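Local coordinates for uncharacterized protein (PDB 4IRT) that is of unknown function but, as a member of a BNR-repeat beta-propeller family, is a putative neuraminidase that might act on sialic-acid-containing glycans, at residues W221-S225 with S236-Y240; I251-S257 with R316-V320; N263-Y269 with Y280-D286. All blocks are in the same frame, centred on the assembly; numbering follows the deposited sequence.

Interaction 1. Residues W221-S225 with S236-Y240; sequences WYKTS and SNAEY. With EDO (1,2-ethanediol), chain M.
Lys223 and Glu239 lie alongside each other with their side chains running in opposite directions, each extended and each reaching for the backbone of the other segment. The lysine passes its methylenes over Glu239 CB, which CG and CD both approach to 4.0 Å, and ends with NZ giving a hydrogen bond to Asn237 O at 2.8 Å, tilted from the carbonyl plane. The two charges do not meet: Lys223 NZ and Glu239 OE1 stay 6.4 Å apart.

Glu239, with CG anti to its own nitrogen (chi1 -179°), carries its carboxylate to Thr224, whose side chain it crosses at about a right angle. Both oxygens are used on their syn sides, OE1 taking Thr224 N at 2.8 Å and OE2 taking Thr224 OG1 at 2.6 Å. This double grip fixes the rotation of the carboxylate, and a third donor, Trp290 NE1, also bonds OE2 from the outermost strand of the next sheet. On the other side of the peptide, Lys223 O accepts a hydrogen bond from O1 of a 1,2-ethanediol probably left by the crystallisation liquor.

Just before Lys223, Trp221 holds Gly218 O through NE1. By sequence it closes an Asp-box, the turn between the third and fourth strands of a blade that marks BNR repeats; the contact ties the chain leaving that turn to the blade's outer strand, near Glu239.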
loop_
_atom_site.group_PDB
_atom_site.type_symbol
_atom_site.label_atom_id
_atom_site.label_comp_id
_atom_site.label_asym_id
_atom_site.label_seq_id
_atom_site.Cartn_x
_atom_site.Cartn_y
_atom_site.Cartn_z
ATOM N N TRP A 221 11.255 4.205 -18.172
ATOM C CA TRP A 221 10.177 4.916 -17.490
ATOM C C TRP A 221 9.713 6.105 -18.322
ATOM O O TRP A 221 10.538 6.757 -18.954
ATOM C CB TRP A 221 10.658 5.373 -16.103
ATOM C CG TRP A 221 10.832 4.192 -15.196
ATOM C CD1 TRP A 221 11.943 3.377 -15.100
ATOM C CD2 TRP A 221 9.848 3.634 -14.328
ATOM N NE1 TRP A 221 11.700 2.344 -14.221
ATOM C CE2 TRP A 221 10.434 2.489 -13.710
ATOM C CE3 TRP A 221 8.529 3.997 -13.985
ATOM C CZ2 TRP A 221 9.752 1.714 -12.783
ATOM C CZ3 TRP A 221 7.856 3.234 -13.049
ATOM C CH2 TRP A 221 8.478 2.108 -12.442
ATOM N N TYR A 222 8.396 6.349 -18.320
ATOM C CA TYR A 222 7.729 7.364 -19.156
ATOM C C TYR A 222 6.862 8.328 -18.365
ATOM O O TYR A 222 6.372 8.003 -17.294
ATOM C CB TYR A 222 6.876 6.678 -20.230
ATOM C CG TYR A 222 7.742 6.088 -21.338
ATOM C CD1 TYR A 222 8.376 4.860 -21.174
ATOM C CD2 TYR A 222 7.958 6.784 -22.531
ATOM C CE1 TYR A 222 9.187 4.334 -22.169
ATOM C CE2 TYR A 222 8.748 6.253 -23.545
ATOM C CZ TYR A 222 9.370 5.030 -23.356
ATOM O OH TYR A 222 10.201 4.514 -24.334
ATOM N N LYS A 223 6.662 9.508 -18.938
ATOM C CA LYS A 223 5.652 10.436 -18.473
ATOM C C LYS A 223 4.358 10.129 -19.217
ATOM O O LYS A 223 4.381 9.479 -20.264
ATOM C CB LYS A 223 6.086 11.871 -18.761
ATOM C CG LYS A 223 7.409 12.266 -18.105
ATOM C CD LYS A 223 7.634 13.773 -18.191
ATOM C CE LYS A 223 8.927 14.191 -17.512
ATOM N NZ LYS A 223 9.080 15.665 -17.313
ATOM N N THR A 224 3.246 10.614 -18.680
ATOM C CA THR A 224 1.937 10.454 -19.325
ATOM C C THR A 224 1.912 11.071 -20.723
ATOM O O THR A 224 1.183 10.602 -21.623
ATOM C CB THR A 224 0.800 11.136 -18.539
ATOM O OG1 THR A 224 1.093 12.528 -18.405
ATOM C CG2 THR A 224 0.572 10.478 -17.167
ATOM N N SER A 225 2.664 12.151 -20.874
ATOM C CA SER A 225 2.703 12.914 -22.096
ATOM C C SER A 225 3.621 12.265 -23.148
ATOM O O SER A 225 3.771 12.793 -24.245
ATOM C CB SER A 225 3.120 14.367 -21.797
ATOM O OG SER A 225 4.208 14.442 -20.872
ATOM N N SER A 236 13.912 18.239 -10.709
ATOM C CA SER A 236 13.830 19.041 -11.905
ATOM C C SER A 236 13.102 18.392 -13.078
ATOM O O SER A 236 12.442 19.111 -13.809
ATOM C CB SER A 236 15.223 19.490 -12.357
ATOM O OG SER A 236 15.988 18.369 -12.739
ATOM N N ASN A 237 13.222 17.079 -13.272
ATOM C CA ASN A 237 12.652 16.424 -14.467
ATOM C C ASN A 237 11.405 15.601 -14.207
ATOM O O ASN A 237 10.779 15.097 -15.154
ATOM C CB ASN A 237 13.728 15.590 -15.226
ATOM C CG ASN A 237 14.305 14.455 -14.394
ATOM O OD1 ASN A 237 14.381 14.546 -13.174
ATOM N ND2 ASN A 237 14.712 13.380 -15.054
ATOM N N ALA A 238 11.032 15.466 -12.939
ATOM C CA ALA A 238 9.858 14.667 -12.594
ATOM C C ALA A 238 8.606 15.250 -13.242
ATOM O O ALA A 238 8.499 16.469 -13.386
ATOM C CB ALA A 238 9.678 14.627 -11.092
ATOM N N GLU A 239 7.654 14.372 -13.563
ATOM C CA GLU A 239 6.343 14.781 -13.973
ATOM C C GLU A 239 5.542 15.129 -12.719
ATOM O O GLU A 239 5.383 14.289 -11.839
ATOM C CB GLU A 239 5.614 13.693 -14.777
ATOM C CG GLU A 239 4.225 14.171 -15.216
ATOM C CD GLU A 239 3.428 13.205 -16.061
ATOM O OE1 GLU A 239 3.884 12.060 -16.349
ATOM O OE2 GLU A 239 2.301 13.633 -16.442
ATOM N N TYR A 240 5.000 16.346 -12.661
ATOM C CA TYR A 240 4.147 16.751 -11.553
ATOM C C TYR A 240 2.686 16.461 -11.858
ATOM O O TYR A 240 2.042 17.156 -12.649
ATOM C CB TYR A 240 4.417 18.220 -11.184
ATOM C CG TYR A 240 5.793 18.296 -10.533
ATOM C CD1 TYR A 240 6.961 18.311 -11.318
ATOM C CD2 TYR A 240 5.934 18.220 -9.156
ATOM C CE1 TYR A 240 8.226 18.288 -10.735
ATOM C CE2 TYR A 240 7.197 18.228 -8.560
ATOM C CZ TYR A 240 8.336 18.253 -9.356
ATOM O OH TYR A 240 9.570 18.213 -8.749
HETATM C C1 EDO M . 3.481 7.214 -22.349
HETATM O O1 EDO M . 3.473 6.834 -20.956
HETATM C C2 EDO M . 2.395 6.523 -23.172
HETATM O O2 EDO M . 1.108 6.847 -22.634
#

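Interaction 2. Residues I251-S257 with R316-V320; sequences INQTSMS and RPRIV
Arg316 reaches along the chain from Ile251 to Thr254, where the inner strands of two successive beta-propeller blades come side by side. Strands 255-257 and 318-320 run almost parallel, 5° apart, but with axes 6.3 Å distant, so side chains and waters fill the seam and no backbone hydrogen bond crosses it.

The arginine is bent at chi3 (-68°), which swings the guanidinium round to the carbonyls of Asn252 and Gln253. NH1 gives a hydrogen bond to Asn252 O at 3.1 Å, lying in both the guanidinium and the carbonyl plane, while CD sits 3.2 Å from Gln253 O. Its aliphatic part is packed from two directions: Ile251 CG1 crosses it at CD, 3.7 Å away, and Thr254 CG2 touches CG. NE forms a salt bridge with Glu366.

Farther along, Arg318 is bent at chi2 and lays CD against Ser255, its NH2 going on to Val22 O and Arg24 O. Ile319 CG1 and CD1 rest on Ser257 CB. Two waters complete the seam: one bridges Ser257 OG and Ile319 O, while the other donates to Ser255 OG and accepts from Ile319 N. Ser255 OG itself donates to Pro317 O at 2.6 Å.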
loop_
_atom_site.group_PDB
_atom_site.type_symbol
_atom_site.label_atom_id
_atom_site.label_comp_id
_atom_site.label_asym_id
_atom_site.label_seq_id
_atom_site.Cartn_x
_atom_site.Cartn_y
_atom_site.Cartn_z
ATOM N N ILE A 251 0.159 14.434 3.076
ATOM C CA ILE A 251 0.653 13.245 3.778
ATOM C C ILE A 251 1.522 12.442 2.836
ATOM O O ILE A 251 1.429 12.570 1.605
ATOM C CB ILE A 251 -0.529 12.414 4.343
ATOM C CG1 ILE A 251 -0.088 11.266 5.280
ATOM C CG2 ILE A 251 -1.396 11.886 3.219
ATOM C CD1 ILE A 251 0.663 11.712 6.513
ATOM N N ASN A 252 2.411 11.652 3.423
ATOM C CA ASN A 252 3.275 10.747 2.670
ATOM C C ASN A 252 2.895 9.280 2.868
ATOM O O ASN A 252 2.360 8.927 3.915
ATOM C CB ASN A 252 4.740 10.920 3.082
ATOM C CG ASN A 252 4.945 10.836 4.571
ATOM O OD1 ASN A 252 4.588 11.740 5.306
ATOM N ND2 ASN A 252 5.523 9.731 5.035
ATOM N N GLN A 253 3.175 8.492 1.826
ATOM C CA GLN A 253 3.063 7.039 1.779
ATOM C C GLN A 253 1.586 6.647 1.806
ATOM O O GLN A 253 1.070 6.255 2.849
ATOM C CB GLN A 253 3.843 6.413 2.936
ATOM C CG GLN A 253 3.962 4.917 2.872
ATOM C CD GLN A 253 4.955 4.396 3.874
ATOM O OE1 GLN A 253 4.999 4.858 5.006
ATOM N NE2 GLN A 253 5.723 3.408 3.477
ATOM N N THR A 254 0.907 6.800 0.672
ATOM C CA THR A 254 -0.513 6.476 0.588
ATOM C C THR A 254 -0.661 5.282 -0.357
ATOM O O THR A 254 -0.048 4.232 -0.117
ATOM C CB THR A 254 -1.387 7.690 0.202
ATOM O OG1 THR A 254 -0.981 8.203 -1.078
ATOM C CG2 THR A 254 -1.272 8.792 1.267
ATOM N N SER A 255 -1.450 5.414 -1.420
ATOM C CA SER A 255 -1.695 4.297 -2.310
ATOM C C SER A 255 -2.170 4.823 -3.650
ATOM O O SER A 255 -2.524 6.014 -3.802
ATOM C CB SER A 255 -2.733 3.319 -1.708
ATOM O OG SER A 255 -4.063 3.866 -1.798
HETATM N N MSE A 256 -2.105 3.961 -4.649
HETATM C CA MSE A 256 -2.577 4.301 -5.996
HETATM C C MSE A 256 -3.141 3.093 -6.713
HETATM O O MSE A 256 -2.956 1.933 -6.312
HETATM C CB MSE A 256 -1.443 4.970 -6.794
HETATM C CG MSE A 256 -0.374 4.003 -7.195
HETATM SE SE MSE A 256 0.917 4.900 -8.389
HETATM C CE MSE A 256 -0.238 5.713 -9.699
ATOM N N SER A 257 -3.873 3.371 -7.774
ATOM C CA SER A 257 -4.470 2.330 -8.577
ATOM C C SER A 257 -4.489 2.781 -10.043
ATOM O O SER A 257 -3.944 3.824 -10.402
ATOM C CB SER A 257 -5.886 2.014 -8.087
ATOM O OG SER A 257 -6.321 0.713 -8.468
ATOM N N ARG A 316 -4.798 7.044 5.994
ATOM C CA ARG A 316 -4.418 7.129 4.600
ATOM C C ARG A 316 -5.298 6.135 3.787
ATOM O O ARG A 316 -5.649 5.059 4.267
ATOM C CB ARG A 316 -2.953 6.833 4.442
ATOM C CG ARG A 316 -2.121 7.941 5.045
ATOM C CD ARG A 316 -0.661 7.610 5.111
ATOM N NE ARG A 316 -0.425 6.536 6.059
ATOM C CZ ARG A 316 0.770 6.168 6.491
ATOM N NH1 ARG A 316 1.862 6.750 6.034
ATOM N NH2 ARG A 316 0.874 5.170 7.353
ATOM N N PRO A 317 -5.706 6.532 2.583
ATOM C CA PRO A 317 -6.754 5.807 1.890
ATOM C C PRO A 317 -6.330 4.748 0.890
ATOM O O PRO A 317 -5.172 4.704 0.444
ATOM C CB PRO A 317 -7.489 6.933 1.171
ATOM C CG PRO A 317 -6.403 7.872 0.793
ATOM C CD PRO A 317 -5.491 7.873 2.001
ATOM N N ARG A 318 -7.295 3.916 0.516
ATOM C CA ARG A 318 -7.146 2.995 -0.630
ATOM C C ARG A 318 -8.303 3.235 -1.590
ATOM O O ARG A 318 -9.349 3.750 -1.186
ATOM C CB ARG A 318 -7.168 1.523 -0.206
ATOM C CG ARG A 318 -6.004 1.029 0.654
ATOM C CD ARG A 318 -4.883 0.532 -0.192
ATOM N NE ARG A 318 -3.732 -0.064 0.501
ATOM C CZ ARG A 318 -3.239 -1.263 0.229
ATOM N NH1 ARG A 318 -3.834 -2.086 -0.645
ATOM N NH2 ARG A 318 -2.163 -1.676 0.864
ATOM N N ILE A 319 -8.104 2.853 -2.851
ATOM C CA ILE A 319 -9.118 2.996 -3.888
ATOM C C ILE A 319 -9.116 1.789 -4.819
ATOM O O ILE A 319 -8.073 1.148 -5.058
ATOM C CB ILE A 319 -8.897 4.248 -4.767
ATOM C CG1 ILE A 319 -7.433 4.346 -5.246
ATOM C CG2 ILE A 319 -9.318 5.515 -4.052
ATOM C CD1 ILE A 319 -7.224 5.418 -6.306
ATOM N N VAL A 320 -10.283 1.497 -5.371
ATOM C CA VAL A 320 -10.349 0.681 -6.589
ATOM C C VAL A 320 -11.222 1.422 -7.594
ATOM O O VAL A 320 -12.103 2.202 -7.212
ATOM C CB VAL A 320 -10.847 -0.755 -6.342
ATOM C CG1 VAL A 320 -9.847 -1.512 -5.456
ATOM C CG2 VAL A 320 -12.261 -0.785 -5.774
HETATM O O HOH W 1 -5.411 2.004 -3.330
HETATM O O HOH W 2 -6.337 -0.633 -6.236
#

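Interaction 3. Residues N263-Y269 with Y280-D286; sequences NPYIATY and YRIVWND
Strands 264-269 and 280-285 pair antiparallel, their axes at 151°, through five backbone hydrogen bonds; the shortest joins Ile266 N to Val283 O at 2.7 Å.

Across the non-hydrogen-bonded pair Tyr265–Trp284, Trp284 CG lies between its backbone N and carbonyl carbon (chi1 78°), which leads the indole away from the strand pair and leaves CB over the tyrosine face, a CH-pi contact 3.9 Å from the ring centroid. The Tyr265 ring and the five-membered ring of Trp284 are nearly parallel (7°) yet slid apart with little overlap, and Ile282 CD1 touches the tyrosine edge at CD2.

At the open end of the hairpin, Asn263 packs CB 3.2 Å from Asn285 O, sets OD1 3.6 Å from Asp286 C and turns it to a water, a weak bond, which Asn285 OD1 holds more firmly while also accepting from Gly287 N. An alanine here is likely to leave the water with Asn285 alone of the two asparagines and to open a gap where the amide had lain against Asp286.

Tyr265, Ala267 and Ile282 pack on Ile319 of strand 318-322, whereas Ile266 and Thr268 lie on Ile209 of strand 206-214. Strands 255-258 and 290-294 flank the hairpin within the sheet.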
loop_
_atom_site.group_PDB
_atom_site.type_symbol
_atom_site.label_atom_id
_atom_site.label_comp_id
_atom_site.label_asym_id
_atom_site.label_seq_id
_atom_site.Cartn_x
_atom_site.Cartn_y
_atom_site.Cartn_z
ATOM N N ASN A 263 -5.073 4.147 -17.045
ATOM C CA ASN A 263 -5.056 5.495 -16.451
ATOM C C ASN A 263 -4.836 5.430 -14.917
ATOM O O ASN A 263 -5.495 4.634 -14.243
ATOM C CB ASN A 263 -6.353 6.229 -16.745
ATOM C CG ASN A 263 -6.500 6.553 -18.222
ATOM O OD1 ASN A 263 -5.532 6.909 -18.906
ATOM N ND2 ASN A 263 -7.679 6.374 -18.716
ATOM N N PRO A 264 -3.901 6.254 -14.382
ATOM C CA PRO A 264 -3.527 6.188 -12.956
ATOM C C PRO A 264 -4.412 7.050 -12.086
ATOM O O PRO A 264 -4.812 8.142 -12.507
ATOM C CB PRO A 264 -2.105 6.760 -12.919
ATOM C CG PRO A 264 -2.111 7.761 -14.082
ATOM C CD PRO A 264 -2.943 7.070 -15.149
ATOM N N TYR A 265 -4.645 6.569 -10.868
ATOM C CA TYR A 265 -5.435 7.236 -9.852
ATOM C C TYR A 265 -4.651 7.213 -8.545
ATOM O O TYR A 265 -4.134 6.170 -8.173
ATOM C CB TYR A 265 -6.747 6.513 -9.611
ATOM C CG TYR A 265 -7.694 6.564 -10.768
ATOM C CD1 TYR A 265 -7.472 5.774 -11.874
ATOM C CD2 TYR A 265 -8.796 7.392 -10.756
ATOM C CE1 TYR A 265 -8.341 5.802 -12.955
ATOM C CE2 TYR A 265 -9.669 7.441 -11.835
ATOM C CZ TYR A 265 -9.431 6.645 -12.934
ATOM O OH TYR A 265 -10.277 6.652 -14.026
ATOM N N ILE A 266 -4.549 8.360 -7.866
ATOM C CA ILE A 266 -3.754 8.468 -6.622
ATOM C C ILE A 266 -4.642 9.005 -5.503
ATOM O O ILE A 266 -5.287 10.009 -5.692
ATOM C CB ILE A 266 -2.565 9.418 -6.812
ATOM C CG1 ILE A 266 -1.684 8.940 -7.967
ATOM C CG2 ILE A 266 -1.789 9.559 -5.497
ATOM C CD1 ILE A 266 -0.795 9.992 -8.638
ATOM N N ALA A 267 -4.671 8.324 -4.360
ATOM C CA ALA A 267 -5.520 8.710 -3.225
ATOM C C ALA A 267 -4.670 9.222 -2.072
ATOM O O ALA A 267 -3.689 8.589 -1.664
ATOM C CB ALA A 267 -6.365 7.538 -2.771
ATOM N N THR A 268 -5.027 10.393 -1.567
ATOM C CA THR A 268 -4.273 11.030 -0.518
ATOM C C THR A 268 -5.127 12.087 0.157
ATOM O O THR A 268 -6.368 12.073 0.029
ATOM C CB THR A 268 -2.908 11.609 -1.031
ATOM O OG1 THR A 268 -2.139 12.061 0.074
ATOM C CG2 THR A 268 -3.118 12.791 -2.006
ATOM N N TYR A 269 -4.474 12.963 0.938
ATOM C CA TYR A 269 -5.151 14.097 1.541
ATOM C C TYR A 269 -4.238 15.323 1.711
ATOM O O TYR A 269 -3.020 15.210 1.735
ATOM C CB TYR A 269 -5.855 13.738 2.863
ATOM C CG TYR A 269 -4.986 13.297 4.049
ATOM C CD1 TYR A 269 -4.229 14.217 4.771
ATOM C CD2 TYR A 269 -4.972 11.970 4.459
ATOM C CE1 TYR A 269 -3.458 13.821 5.856
ATOM C CE2 TYR A 269 -4.207 11.539 5.560
ATOM C CZ TYR A 269 -3.449 12.460 6.243
ATOM O OH TYR A 269 -2.692 12.083 7.327
ATOM N N TYR A 280 -9.698 14.604 2.160
ATOM C CA TYR A 280 -9.394 13.530 1.246
ATOM C C TYR A 280 -9.507 13.966 -0.224
ATOM O O TYR A 280 -10.370 14.777 -0.595
ATOM C CB TYR A 280 -10.298 12.343 1.507
ATOM C CG TYR A 280 -9.975 11.510 2.715
ATOM C CD1 TYR A 280 -8.853 10.671 2.731
ATOM C CD2 TYR A 280 -10.809 11.520 3.861
ATOM C CE1 TYR A 280 -8.574 9.861 3.805
ATOM C CE2 TYR A 280 -10.504 10.709 4.972
ATOM C CZ TYR A 280 -9.410 9.888 4.922
ATOM O OH TYR A 280 -9.071 9.024 5.947
ATOM N N ARG A 281 -8.590 13.455 -1.042
ATOM C CA ARG A 281 -8.439 13.821 -2.430
ATOM C C ARG A 281 -8.230 12.611 -3.305
ATOM O O ARG A 281 -7.671 11.617 -2.868
ATOM C CB ARG A 281 -7.172 14.670 -2.595
ATOM C CG ARG A 281 -7.076 15.796 -1.595
ATOM C CD ARG A 281 -8.017 16.951 -1.896
ATOM N NE ARG A 281 -7.926 17.983 -0.850
ATOM C CZ ARG A 281 -8.222 19.274 -1.007
ATOM N NH1 ARG A 281 -8.681 19.697 -2.166
ATOM N NH2 ARG A 281 -8.088 20.133 0.007
ATOM N N ILE A 282 -8.605 12.749 -4.572
ATOM C CA ILE A 282 -8.136 11.862 -5.622
ATOM C C ILE A 282 -7.494 12.683 -6.752
ATOM O O ILE A 282 -7.986 13.757 -7.106
ATOM C CB ILE A 282 -9.289 10.939 -6.119
ATOM C CG1 ILE A 282 -8.738 9.793 -6.958
ATOM C CG2 ILE A 282 -10.357 11.724 -6.879
ATOM C CD1 ILE A 282 -9.697 8.634 -7.106
ATOM N N VAL A 283 -6.395 12.165 -7.302
ATOM C CA VAL A 283 -5.680 12.780 -8.421
ATOM C C VAL A 283 -5.561 11.695 -9.482
ATOM O O VAL A 283 -5.117 10.594 -9.189
ATOM C CB VAL A 283 -4.296 13.246 -7.963
ATOM C CG1 VAL A 283 -3.412 13.725 -9.107
ATOM C CG2 VAL A 283 -4.410 14.281 -6.863
ATOM N N TRP A 284 -5.910 12.002 -10.720
ATOM C CA TRP A 284 -5.844 11.015 -11.785
ATOM C C TRP A 284 -5.584 11.661 -13.133
ATOM O O TRP A 284 -5.771 12.881 -13.297
ATOM C CB TRP A 284 -7.141 10.194 -11.841
ATOM C CG TRP A 284 -8.328 10.895 -12.510
ATOM C CD1 TRP A 284 -8.790 10.703 -13.797
ATOM C CD2 TRP A 284 -9.187 11.887 -11.926
ATOM N NE1 TRP A 284 -9.873 11.524 -14.035
ATOM C CE2 TRP A 284 -10.124 12.270 -12.922
ATOM C CE3 TRP A 284 -9.239 12.519 -10.671
ATOM C CZ2 TRP A 284 -11.107 13.206 -12.687
ATOM C CZ3 TRP A 284 -10.231 13.441 -10.446
ATOM C CH2 TRP A 284 -11.147 13.792 -11.471
ATOM N N ASN A 285 -5.129 10.841 -14.070
ATOM C CA ASN A 285 -4.791 11.291 -15.413
ATOM C C ASN A 285 -5.640 10.515 -16.395
ATOM O O ASN A 285 -5.754 9.305 -16.258
ATOM C CB ASN A 285 -3.317 11.037 -15.706
ATOM C CG ASN A 285 -2.882 11.607 -17.049
ATOM O OD1 ASN A 285 -3.023 10.957 -18.085
ATOM N ND2 ASN A 285 -2.387 12.841 -17.030
ATOM N N ASP A 286 -6.265 11.224 -17.328
ATOM C CA ASP A 286 -7.225 10.633 -18.280
ATOM C C ASP A 286 -6.591 10.256 -19.630
ATOM O O ASP A 286 -7.284 9.850 -20.587
ATOM C CB ASP A 286 -8.441 11.561 -18.460
ATOM C CG ASP A 286 -8.088 12.897 -19.074
ATOM O OD1 ASP A 286 -6.984 13.030 -19.647
ATOM O OD2 ASP A 286 -8.932 13.825 -18.988
HETATM O O HOH W 3 -2.471 8.283 -18.298
#

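Overall arrangement
Followed from the N terminus, the chain first closes a short loop at interaction 1, on the outer edge of the sheet that begins with strand 178-185. It then passes to strand 255-258, where interaction 2 opens. The hairpin of interaction 3 forms and finishes before the chain reaches 316-320, so interaction 3 nests within interaction 2, and no two contacts cross. Interaction 2 brackets a whole blade, binding its first strand to that of the next. Backbone pairing between Ser255 and Ala267 and between Ser257 and Tyr265 couples interactions 2 and 3 in one sheet, while Thr224 CG2 packs on Asn285 CG, joining interaction 1 to this blade.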